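Local coordinates for phosphoenolpyruvate-protein phosphotransferase (Acinetobacter sp., PDB 3CI6) that probably transfers a phosphoryl group from phosphoenolpyruvate to a protein histidine, the part given here being its GAF domain, at residues Asp27-Met32 and Leu58-Lys63; Ser46-Asp51 and Val73-Ser78; Gly80-Val85 and Met129-Val134. All coordinates share one frame; numbering follows the deposited sequence.

Interaction 1. Residues Asp27-Met32 and Leu58-Lys63. With P4G (1-ethoxy-2-(2-ethoxyethoxy)ethane), chain F.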
loop_
_atom_site.group_PDB
_atom_site.type_symbol
_atom_site.label_atom_id
_atom_site.label_comp_id
_atom_site.label_asym_id
_atom_site.label_seq_id
_atom_site.Cartn_x
_atom_site.Cartn_y
_atom_site.Cartn_z
ATOM N N ASP B 27 -11.984 6.204 -8.444
ATOM C CA ASP B 27 -10.892 7.109 -8.805
ATOM C C ASP B 27 -9.564 6.428 -8.501
ATOM O O ASP B 27 -8.618 6.524 -9.282
ATOM C CB ASP B 27 -11.002 8.470 -8.062
ATOM C CG ASP B 27 -12.030 9.397 -8.665
ATOM O OD1 ASP B 27 -12.626 9.048 -9.696
ATOM O OD2 ASP B 27 -12.233 10.515 -8.099
ATOM N N SER B 28 -9.465 5.758 -7.360
ATOM C CA SER B 28 -8.216 5.099 -7.006
ATOM C C SER B 28 -7.806 4.084 -8.072
ATOM O O SER B 28 -6.675 4.074 -8.515
ATOM C CB SER B 28 -8.328 4.427 -5.655
ATOM O OG SER B 28 -8.608 5.411 -4.678
ATOM N N LEU B 29 -8.766 3.283 -8.511
ATOM C CA LEU B 29 -8.513 2.228 -9.498
ATOM C C LEU B 29 -8.074 2.820 -10.839
ATOM O O LEU B 29 -7.161 2.288 -11.493
ATOM C CB LEU B 29 -9.751 1.353 -9.692
ATOM C CG LEU B 29 -10.244 0.614 -8.456
ATOM C CD1 LEU B 29 -11.570 -0.118 -8.762
ATOM C CD2 LEU B 29 -9.171 -0.364 -7.906
ATOM N N ASP B 30 -8.742 3.899 -11.235
ATOM C CA ASP B 30 -8.462 4.544 -12.509
ATOM C C ASP B 30 -7.068 5.142 -12.480
ATOM O O ASP B 30 -6.283 5.020 -13.445
ATOM C CB ASP B 30 -9.524 5.616 -12.785
ATOM C CG ASP B 30 -9.328 6.349 -14.104
ATOM O OD1 ASP B 30 -9.302 5.669 -15.149
ATOM O OD2 ASP B 30 -9.308 7.608 -14.053
ATOM N N ILE B 31 -6.737 5.821 -11.375
ATOM C CA ILE B 31 -5.388 6.389 -11.226
ATOM C C ILE B 31 -4.365 5.294 -11.291
ATOM O O ILE B 31 -3.356 5.407 -11.988
ATOM C CB ILE B 31 -5.262 7.124 -9.886
ATOM C CG1 ILE B 31 -6.059 8.414 -9.929
ATOM C CG2 ILE B 31 -3.828 7.477 -9.600
ATOM C CD1 ILE B 31 -6.432 8.939 -8.498
HETATM N N MSE B 32 -4.596 4.206 -10.566
HETATM C CA MSE B 32 -3.577 3.161 -10.541
HETATM C C MSE B 32 -3.326 2.545 -11.917
HETATM O O MSE B 32 -2.174 2.411 -12.327
HETATM C CB MSE B 32 -3.907 2.055 -9.562
HETATM C CG MSE B 32 -2.741 1.105 -9.379
HETATM SE SE MSE B 32 -3.196 -0.183 -8.073
HETATM C CE MSE B 32 -4.774 -0.940 -8.995
ATOM N N LEU B 58 -14.636 -9.019 -11.439
ATOM C CA LEU B 58 -15.193 -8.052 -12.377
ATOM C C LEU B 58 -14.135 -7.048 -12.783
ATOM O O LEU B 58 -13.438 -6.503 -11.937
ATOM C CB LEU B 58 -16.379 -7.308 -11.751
ATOM C CG LEU B 58 -17.164 -6.328 -12.619
ATOM C CD1 LEU B 58 -17.849 -7.057 -13.804
ATOM C CD2 LEU B 58 -18.156 -5.568 -11.744
ATOM N N LEU B 59 -14.033 -6.773 -14.093
ATOM C CA LEU B 59 -13.111 -5.758 -14.577
ATOM C C LEU B 59 -13.600 -4.401 -14.105
ATOM O O LEU B 59 -14.737 -4.018 -14.405
ATOM C CB LEU B 59 -13.079 -5.793 -16.104
ATOM C CG LEU B 59 -12.208 -4.745 -16.759
ATOM C CD1 LEU B 59 -10.731 -4.849 -16.407
ATOM C CD2 LEU B 59 -12.401 -4.847 -18.280
HETATM N N MSE B 60 -12.798 -3.716 -13.304
HETATM C CA MSE B 60 -13.199 -2.408 -12.725
HETATM C C MSE B 60 -12.489 -1.171 -13.220
HETATM O O MSE B 60 -12.988 -0.034 -13.048
HETATM C CB MSE B 60 -13.081 -2.459 -11.197
HETATM C CG MSE B 60 -13.885 -3.529 -10.568
HETATM SE SE MSE B 60 -15.696 -2.979 -10.433
HETATM C CE MSE B 60 -15.523 -1.547 -9.075
ATOM N N ALA B 61 -11.348 -1.383 -13.868
ATOM C CA ALA B 61 -10.621 -0.277 -14.482
ATOM C C ALA B 61 -9.599 -0.833 -15.452
ATOM O O ALA B 61 -9.089 -1.941 -15.243
ATOM C CB ALA B 61 -9.946 0.561 -13.427
ATOM N N SER B 62 -9.293 -0.079 -16.491
ATOM C CA SER B 62 -8.276 -0.495 -17.446
ATOM C C SER B 62 -7.717 0.663 -18.227
ATOM O O SER B 62 -8.447 1.567 -18.650
ATOM C CB SER B 62 -8.828 -1.497 -18.450
ATOM O OG SER B 62 -7.794 -1.998 -19.302
ATOM N N LYS B 63 -6.402 0.612 -18.431
ATOM C CA LYS B 63 -5.753 1.388 -19.496
ATOM C C LYS B 63 -5.434 0.389 -20.602
ATOM O O LYS B 63 -4.694 -0.548 -20.346
ATOM C CB LYS B 63 -4.500 2.123 -18.999
ATOM C CG LYS B 63 -3.751 2.937 -20.077
ATOM C CD LYS B 63 -3.025 2.049 -21.104
ATOM C CE LYS B 63 -1.856 2.758 -21.811
ATOM N NZ LYS B 63 -1.221 1.865 -22.859
HETATM C C8 P4G F . -18.482 -2.419 -3.007
HETATM C C7 P4G F . -17.050 -1.948 -3.184
HETATM O O4 P4G F . -16.235 -3.060 -3.504
HETATM C C6 P4G F . -16.633 -3.559 -4.753
HETATM C C5 P4G F . -15.842 -4.668 -5.386
HETATM O O3 P4G F . -16.466 -5.318 -6.537
HETATM C C4 P4G F . -17.631 -4.700 -6.995
HETATM C C3 P4G F . -18.094 -5.499 -8.147
HETATM O O2 P4G F . -19.456 -5.167 -8.360
HETATM C C2 P4G F . -19.583 -3.843 -8.838
HETATM C C1 P4G F . -20.966 -3.397 -8.375
HETATM O O HOH W 1 -8.587 4.575 -17.987
#

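Interaction 2. Residues Ser46-Asp51 and Val73-Ser78. With P4G (1-ethoxy-2-(2-ethoxyethoxy)ethane), chain F.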
loop_
_atom_site.group_PDB
_atom_site.type_symbol
_atom_site.label_atom_id
_atom_site.label_comp_id
_atom_site.label_asym_id
_atom_site.label_seq_id
_atom_site.Cartn_x
_atom_site.Cartn_y
_atom_site.Cartn_z
ATOM N N SER B 46 -4.909 -3.547 -16.197
ATOM C CA SER B 46 -6.291 -3.663 -15.760
ATOM C C SER B 46 -6.361 -4.177 -14.350
ATOM O O SER B 46 -5.473 -4.889 -13.894
ATOM C CB SER B 46 -7.037 -4.650 -16.637
ATOM O OG SER B 46 -6.917 -4.380 -18.014
ATOM N N ILE B 47 -7.481 -3.895 -13.692
ATOM C CA ILE B 47 -7.705 -4.438 -12.364
ATOM C C ILE B 47 -9.074 -5.087 -12.305
ATOM O O ILE B 47 -10.084 -4.538 -12.781
ATOM C CB ILE B 47 -7.531 -3.383 -11.262
ATOM C CG1 ILE B 47 -7.643 -4.012 -9.873
ATOM C CG2 ILE B 47 -8.501 -2.233 -11.455
ATOM C CD1 ILE B 47 -6.692 -5.064 -9.621
ATOM N N TYR B 48 -9.063 -6.321 -11.828
ATOM C CA TYR B 48 -10.267 -7.117 -11.639
ATOM C C TYR B 48 -10.481 -7.244 -10.150
ATOM O O TYR B 48 -9.592 -7.706 -9.401
ATOM C CB TYR B 48 -10.073 -8.531 -12.277
ATOM C CG TYR B 48 -9.899 -8.524 -13.752
ATOM C CD1 TYR B 48 -8.642 -8.324 -14.278
ATOM C CD2 TYR B 48 -10.964 -8.712 -14.641
ATOM C CE1 TYR B 48 -8.419 -8.287 -15.639
ATOM C CE2 TYR B 48 -10.727 -8.665 -15.999
ATOM C CZ TYR B 48 -9.454 -8.453 -16.473
ATOM O OH TYR B 48 -9.155 -8.383 -17.853
ATOM N N LEU B 49 -11.667 -6.912 -9.669
ATOM C CA LEU B 49 -11.949 -7.037 -8.246
ATOM C C LEU B 49 -12.846 -8.223 -7.979
ATOM O O LEU B 49 -13.759 -8.536 -8.768
ATOM C CB LEU B 49 -12.617 -5.777 -7.676
ATOM C CG LEU B 49 -11.736 -4.530 -7.670
ATOM C CD1 LEU B 49 -12.473 -3.468 -6.845
ATOM C CD2 LEU B 49 -10.334 -4.848 -7.133
ATOM N N LEU B 50 -12.582 -8.941 -6.907
ATOM C CA LEU B 50 -13.430 -10.059 -6.534
ATOM C C LEU B 50 -14.768 -9.518 -6.005
ATOM O O LEU B 50 -14.792 -8.813 -5.002
ATOM C CB LEU B 50 -12.685 -10.943 -5.515
ATOM C CG LEU B 50 -13.072 -12.428 -5.469
ATOM C CD1 LEU B 50 -12.141 -13.232 -4.549
ATOM C CD2 LEU B 50 -14.540 -12.528 -5.056
ATOM N N ASP B 51 -15.878 -9.901 -6.665
ATOM C CA ASP B 51 -17.243 -9.517 -6.403
ATOM C C ASP B 51 -17.811 -10.714 -5.662
ATOM O O ASP B 51 -18.203 -11.715 -6.265
ATOM C CB ASP B 51 -17.951 -9.265 -7.729
ATOM C CG ASP B 51 -19.411 -8.962 -7.553
ATOM O OD1 ASP B 51 -19.885 -9.012 -6.382
ATOM O OD2 ASP B 51 -20.029 -8.619 -8.568
ATOM N N VAL B 73 -17.134 -7.070 -18.049
ATOM C CA VAL B 73 -16.418 -8.317 -18.293
ATOM C C VAL B 73 -16.087 -8.963 -16.956
ATOM O O VAL B 73 -15.559 -8.302 -16.056
ATOM C CB VAL B 73 -15.109 -8.039 -19.047
ATOM C CG1 VAL B 73 -14.140 -9.279 -18.963
ATOM C CG2 VAL B 73 -15.429 -7.615 -20.473
ATOM N N SER B 74 -16.437 -10.237 -16.818
ATOM C CA SER B 74 -16.158 -10.946 -15.588
ATOM C C SER B 74 -15.577 -12.307 -15.852
ATOM O O SER B 74 -15.663 -12.845 -16.969
ATOM C CB SER B 74 -17.368 -11.073 -14.725
ATOM O OG SER B 74 -18.333 -11.865 -15.375
ATOM N N LEU B 75 -14.969 -12.837 -14.811
ATOM C CA LEU B 75 -14.317 -14.131 -14.824
ATOM C C LEU B 75 -14.749 -14.939 -13.624
ATOM O O LEU B 75 -14.882 -14.399 -12.529
ATOM C CB LEU B 75 -12.792 -13.967 -14.761
ATOM C CG LEU B 75 -12.147 -13.184 -15.908
ATOM C CD1 LEU B 75 -10.753 -12.662 -15.640
ATOM C CD2 LEU B 75 -12.153 -14.095 -17.139
ATOM N N GLN B 76 -14.938 -16.247 -13.790
ATOM C CA GLN B 76 -15.214 -17.046 -12.613
ATOM C C GLN B 76 -13.956 -17.174 -11.753
ATOM O O GLN B 76 -12.843 -16.924 -12.199
ATOM C CB GLN B 76 -15.721 -18.425 -12.981
ATOM C CG GLN B 76 -17.026 -18.388 -13.770
ATOM C CD GLN B 76 -18.171 -17.770 -12.976
ATOM O OE1 GLN B 76 -18.623 -18.325 -11.965
ATOM N NE2 GLN B 76 -18.655 -16.620 -13.440
ATOM N N LEU B 77 -14.145 -17.552 -10.500
ATOM C CA LEU B 77 -13.074 -17.515 -9.520
ATOM C C LEU B 77 -11.918 -18.472 -9.835
ATOM O O LEU B 77 -10.791 -18.195 -9.489
ATOM C CB LEU B 77 -13.632 -17.760 -8.121
ATOM C CG LEU B 77 -14.514 -16.621 -7.609
ATOM C CD1 LEU B 77 -14.918 -16.946 -6.197
ATOM C CD2 LEU B 77 -13.833 -15.252 -7.650
ATOM N N SER B 78 -12.200 -19.557 -10.530
ATOM C CA SER B 78 -11.149 -20.507 -10.905
ATOM C C SER B 78 -10.744 -20.385 -12.361
ATOM O O SER B 78 -10.093 -21.282 -12.902
ATOM C CB SER B 78 -11.641 -21.928 -10.632
ATOM O OG SER B 78 -12.808 -22.220 -11.389
HETATM C C8 P4G F . -18.482 -2.419 -3.007
HETATM C C7 P4G F . -17.050 -1.948 -3.184
HETATM O O4 P4G F . -16.235 -3.060 -3.504
HETATM C C6 P4G F . -16.633 -3.559 -4.753
HETATM C C5 P4G F . -15.842 -4.668 -5.386
HETATM O O3 P4G F . -16.466 -5.318 -6.537
HETATM C C4 P4G F . -17.631 -4.700 -6.995
HETATM C C3 P4G F . -18.094 -5.499 -8.147
HETATM O O2 P4G F . -19.456 -5.167 -8.360
HETATM C C2 P4G F . -19.583 -3.843 -8.838
HETATM C C1 P4G F . -20.966 -3.397 -8.375
#

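Interaction 3. Residues Gly80-Val85 and Met129-Val134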
loop_
_atom_site.group_PDB
_atom_site.type_symbol
_atom_site.label_atom_id
_atom_site.label_comp_id
_atom_site.label_asym_id
_atom_site.label_seq_id
_atom_site.Cartn_x
_atom_site.Cartn_y
_atom_site.Cartn_z
ATOM N N GLY B 80 -8.972 -19.406 -15.692
ATOM C CA GLY B 80 -7.849 -18.894 -16.437
ATOM C C GLY B 80 -6.698 -18.376 -15.581
ATOM O O GLY B 80 -6.574 -18.712 -14.401
ATOM N N LEU B 81 -5.821 -17.603 -16.207
ATOM C CA LEU B 81 -4.664 -17.065 -15.475
ATOM C C LEU B 81 -5.039 -16.104 -14.356
ATOM O O LEU B 81 -4.384 -16.107 -13.300
ATOM C CB LEU B 81 -3.650 -16.415 -16.421
ATOM C CG LEU B 81 -2.953 -17.353 -17.396
ATOM C CD1 LEU B 81 -2.272 -16.552 -18.519
ATOM C CD2 LEU B 81 -1.981 -18.261 -16.572
ATOM N N VAL B 82 -6.074 -15.274 -14.543
ATOM C CA VAL B 82 -6.500 -14.393 -13.464
ATOM C C VAL B 82 -6.985 -15.219 -12.267
ATOM O O VAL B 82 -6.619 -14.960 -11.096
ATOM C CB VAL B 82 -7.598 -13.382 -13.937
ATOM C CG1 VAL B 82 -8.230 -12.656 -12.772
ATOM C CG2 VAL B 82 -7.031 -12.420 -15.024
ATOM N N GLY B 83 -7.803 -16.237 -12.548
ATOM C CA GLY B 83 -8.247 -17.124 -11.471
ATOM C C GLY B 83 -7.074 -17.782 -10.771
ATOM O O GLY B 83 -7.095 -17.960 -9.545
ATOM N N LEU B 84 -6.039 -18.153 -11.533
ATOM C CA LEU B 84 -4.915 -18.856 -10.946
ATOM C C LEU B 84 -4.121 -17.959 -10.007
ATOM O O LEU B 84 -3.697 -18.404 -8.939
ATOM C CB LEU B 84 -3.993 -19.401 -12.033
ATOM C CG LEU B 84 -2.859 -20.315 -11.585
ATOM C CD1 LEU B 84 -3.377 -21.616 -11.012
ATOM C CD2 LEU B 84 -1.908 -20.613 -12.745
ATOM N N VAL B 85 -3.959 -16.697 -10.385
ATOM C CA VAL B 85 -3.277 -15.725 -9.541
ATOM C C VAL B 85 -4.025 -15.636 -8.210
ATOM O O VAL B 85 -3.432 -15.635 -7.126
ATOM C CB VAL B 85 -3.199 -14.336 -10.172
ATOM C CG1 VAL B 85 -2.698 -13.298 -9.195
ATOM C CG2 VAL B 85 -2.288 -14.345 -11.444
HETATM N N MSE B 129 -8.624 -9.800 -2.679
HETATM C CA MSE B 129 -9.523 -8.729 -3.009
HETATM C C MSE B 129 -9.654 -8.553 -4.522
HETATM O O MSE B 129 -10.608 -7.958 -4.998
HETATM C CB MSE B 129 -9.034 -7.390 -2.437
HETATM C CG MSE B 129 -8.858 -7.253 -0.922
HETATM SE SE MSE B 129 -10.541 -7.117 -0.052
HETATM C CE MSE B 129 -10.390 -8.787 0.288
ATOM N N GLY B 130 -8.676 -9.045 -5.284
ATOM C CA GLY B 130 -8.653 -8.782 -6.743
ATOM C C GLY B 130 -7.328 -9.194 -7.329
ATOM O O GLY B 130 -6.494 -9.759 -6.632
ATOM N N VAL B 131 -7.180 -8.930 -8.615
ATOM C CA VAL B 131 -5.983 -9.253 -9.370
ATOM C C VAL B 131 -5.696 -8.098 -10.305
ATOM O O VAL B 131 -6.545 -7.647 -11.034
ATOM C CB VAL B 131 -6.157 -10.556 -10.176
ATOM C CG1 VAL B 131 -4.897 -10.780 -11.033
ATOM C CG2 VAL B 131 -6.461 -11.743 -9.247
ATOM N N LEU B 132 -4.451 -7.638 -10.270
ATOM C CA LEU B 132 -3.955 -6.652 -11.214
ATOM C C LEU B 132 -3.267 -7.371 -12.360
ATOM O O LEU B 132 -2.486 -8.302 -12.136
ATOM C CB LEU B 132 -2.983 -5.729 -10.509
ATOM C CG LEU B 132 -2.409 -4.809 -11.556
ATOM C CD1 LEU B 132 -3.065 -3.549 -11.472
ATOM C CD2 LEU B 132 -0.899 -4.809 -11.645
ATOM N N VAL B 133 -3.584 -6.966 -13.592
ATOM C CA VAL B 133 -3.034 -7.606 -14.773
ATOM C C VAL B 133 -2.326 -6.580 -15.644
ATOM O O VAL B 133 -2.901 -5.550 -15.975
ATOM C CB VAL B 133 -4.151 -8.270 -15.562
ATOM C CG1 VAL B 133 -3.623 -8.780 -16.870
ATOM C CG2 VAL B 133 -4.825 -9.396 -14.720
ATOM N N VAL B 134 -1.087 -6.863 -16.020
ATOM C CA VAL B 134 -0.325 -6.111 -17.002
ATOM C C VAL B 134 -0.133 -7.027 -18.202
ATOM O O VAL B 134 0.275 -8.199 -18.060
ATOM C CB VAL B 134 1.007 -5.631 -16.398
ATOM C CG1 VAL B 134 1.994 -5.266 -17.464
ATOM C CG2 VAL B 134 0.774 -4.474 -15.419
#

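Interaction 1. Residues Asp27-Met32 and Leu58-Lys63
Leu29 packs on Met60 and Ala61 in a helix-on-sheet apolar contact, where helix 25-40 lies on strand 56-63 of the antiparallel sheet. The short axes approach to 7.4 Å and run roughly alongside each other, 32° apart. Leu29 reaches the strand at two levels. Its root meets the alanine methyl, Leu29 CB to Ala61 CB 3.8 Å, while its tip lies farther along, with Leu29 CD1 3.7 Å from CB of Met60. At the small Ala61 the helix backbone itself comes close, Leu29 O lying 3.8 Å from Ala61 CB. Met60, a selenomethionine, bends at chi2 (-80°), which helps set its selenium toward the bound polyether; Met60 SE stands 4.2 Å from C3 of P4G. Leu58 CD2 touches the same ligand carbon at 3.6 Å. At the more open edge, a water donates to both Asp30 OD1 and Ser62 O, bridging helix and strand. Leu157 of helix 144-167 also packs on Leu29. Two consecutive strand residues, Met60 and Ala61, point their side chains to the helix side because both pair with Ile47, the signature of a classic beta bulge within the helix-covered sheet of a GAF domain.

Interaction 2. Residues Ser46-Asp51 and Val73-Ser78
Leu75 and Leu77 of the edge segment 73-78 reach across to Tyr48 and Leu50 of strand 44-51, making two separate apolar contacts. Tyr48 has CG anti to its carbonyl carbon (chi1 -64°) and its ring turned with chi2 at 85°. This presents one ring face to Leu75, whose CD1 sits over the CD2-CE2 side, 4.0 Å from Tyr48 CE2. The second pair is closer, though seen in one of two Leu50 conformers: the single methyl CD2 of Leu77 abuts the branch point of Leu50, with Leu77 CD2 to Leu50 CG 3.6 Å, and also touches Leu50 CD2 at 3.8 Å. These two leucines meet nearly at a right angle. Leu50 extends its chain, CG swung well away from the backbone N (chi1 -153°), so that its end approaches Leu77 more closely than its CB direction suggests. Alternate residues of 46-51 serve the other side: Leu49 CD1 lies 3.9 Å from P4G C5, and Asp51, held by a salt bridge to Arg56 and a hydrogen bond to Asn54, has OD2 3.5 Å from P4G O2. Strand 56-63 runs between 44-51 and 74-76 in the sheet, Val82 of helix 80-88 touches Leu75, and helix 25-40 packs on Ile47 and Leu49.

Interaction 3. Residues Gly80-Val85 and Met129-Val134
Helix 80-85 crosses strand 129-134 at a steep angle, 128° between their N-to-C directions, with the short axes 8.5 Å apart at closest approach. The backbones come nearest at Val82 and Val131, whose CA atoms are 6.6 Å apart. Two helix residues one turn apart, Val82 and Val85, meet two alternate strand residues, Val131 and Val133, so the buried contact is built wholly of valines. Val131 is the middle piece, its CG1 turned mainly to Val85 and its CG2 lying between Val82 and Val85. The CG1 of Val131 lies 3.8 Å from CG1 of Val85, whereas its CG2 is nearest the carbonyl oxygen Val82 O, at 3.7 Å. Val82 in turn divides its branches: CG1 rests 3.9 Å from CB of Val131, and CG2 touches CG2 of Val133 at 3.8 Å, the two side chains meeting at about a right angle. That division follows from chi1 of 169°, which sets Val82 CG1 anti to the backbone N and leaves CG2 anti to the carbonyl carbon. Pro121 of strand 116-124 adds to the packing at Val85, and Tyr48 borders Val133. The opposite face of strand 127-136 carries Leu132, which packs on Leu150 and Cys154 of helix 144-167. Close-packed branched side chains between a short helix and a central strand, with longer helices behind the sheet, fit the layered alpha-beta architecture of a GAF domain.

How the interactions relate
All three contacts rest on one antiparallel sheet, interaction 1 on the face under helix 25-40, interactions 2 and 3 on the other face, under helix 80-88. Interaction 3 is core packing, every touching residue buried; interactions 1 and 2 are only partly buried, and both border the bound P4G. Their strands are stitched together: Leu58 N to Leu49 O (2.9 Å) joins interactions 1 and 2, and Tyr48 O to Val131 N (2.8 Å) joins 2 and 3. Ser62 and Ser46 add a second tie between 1 and 2. Interaction 1 alone has a water bridge, whereas interaction 2 pairs one leucine with a tyrosine face and two leucines with each other, and interaction 3 is purely valine.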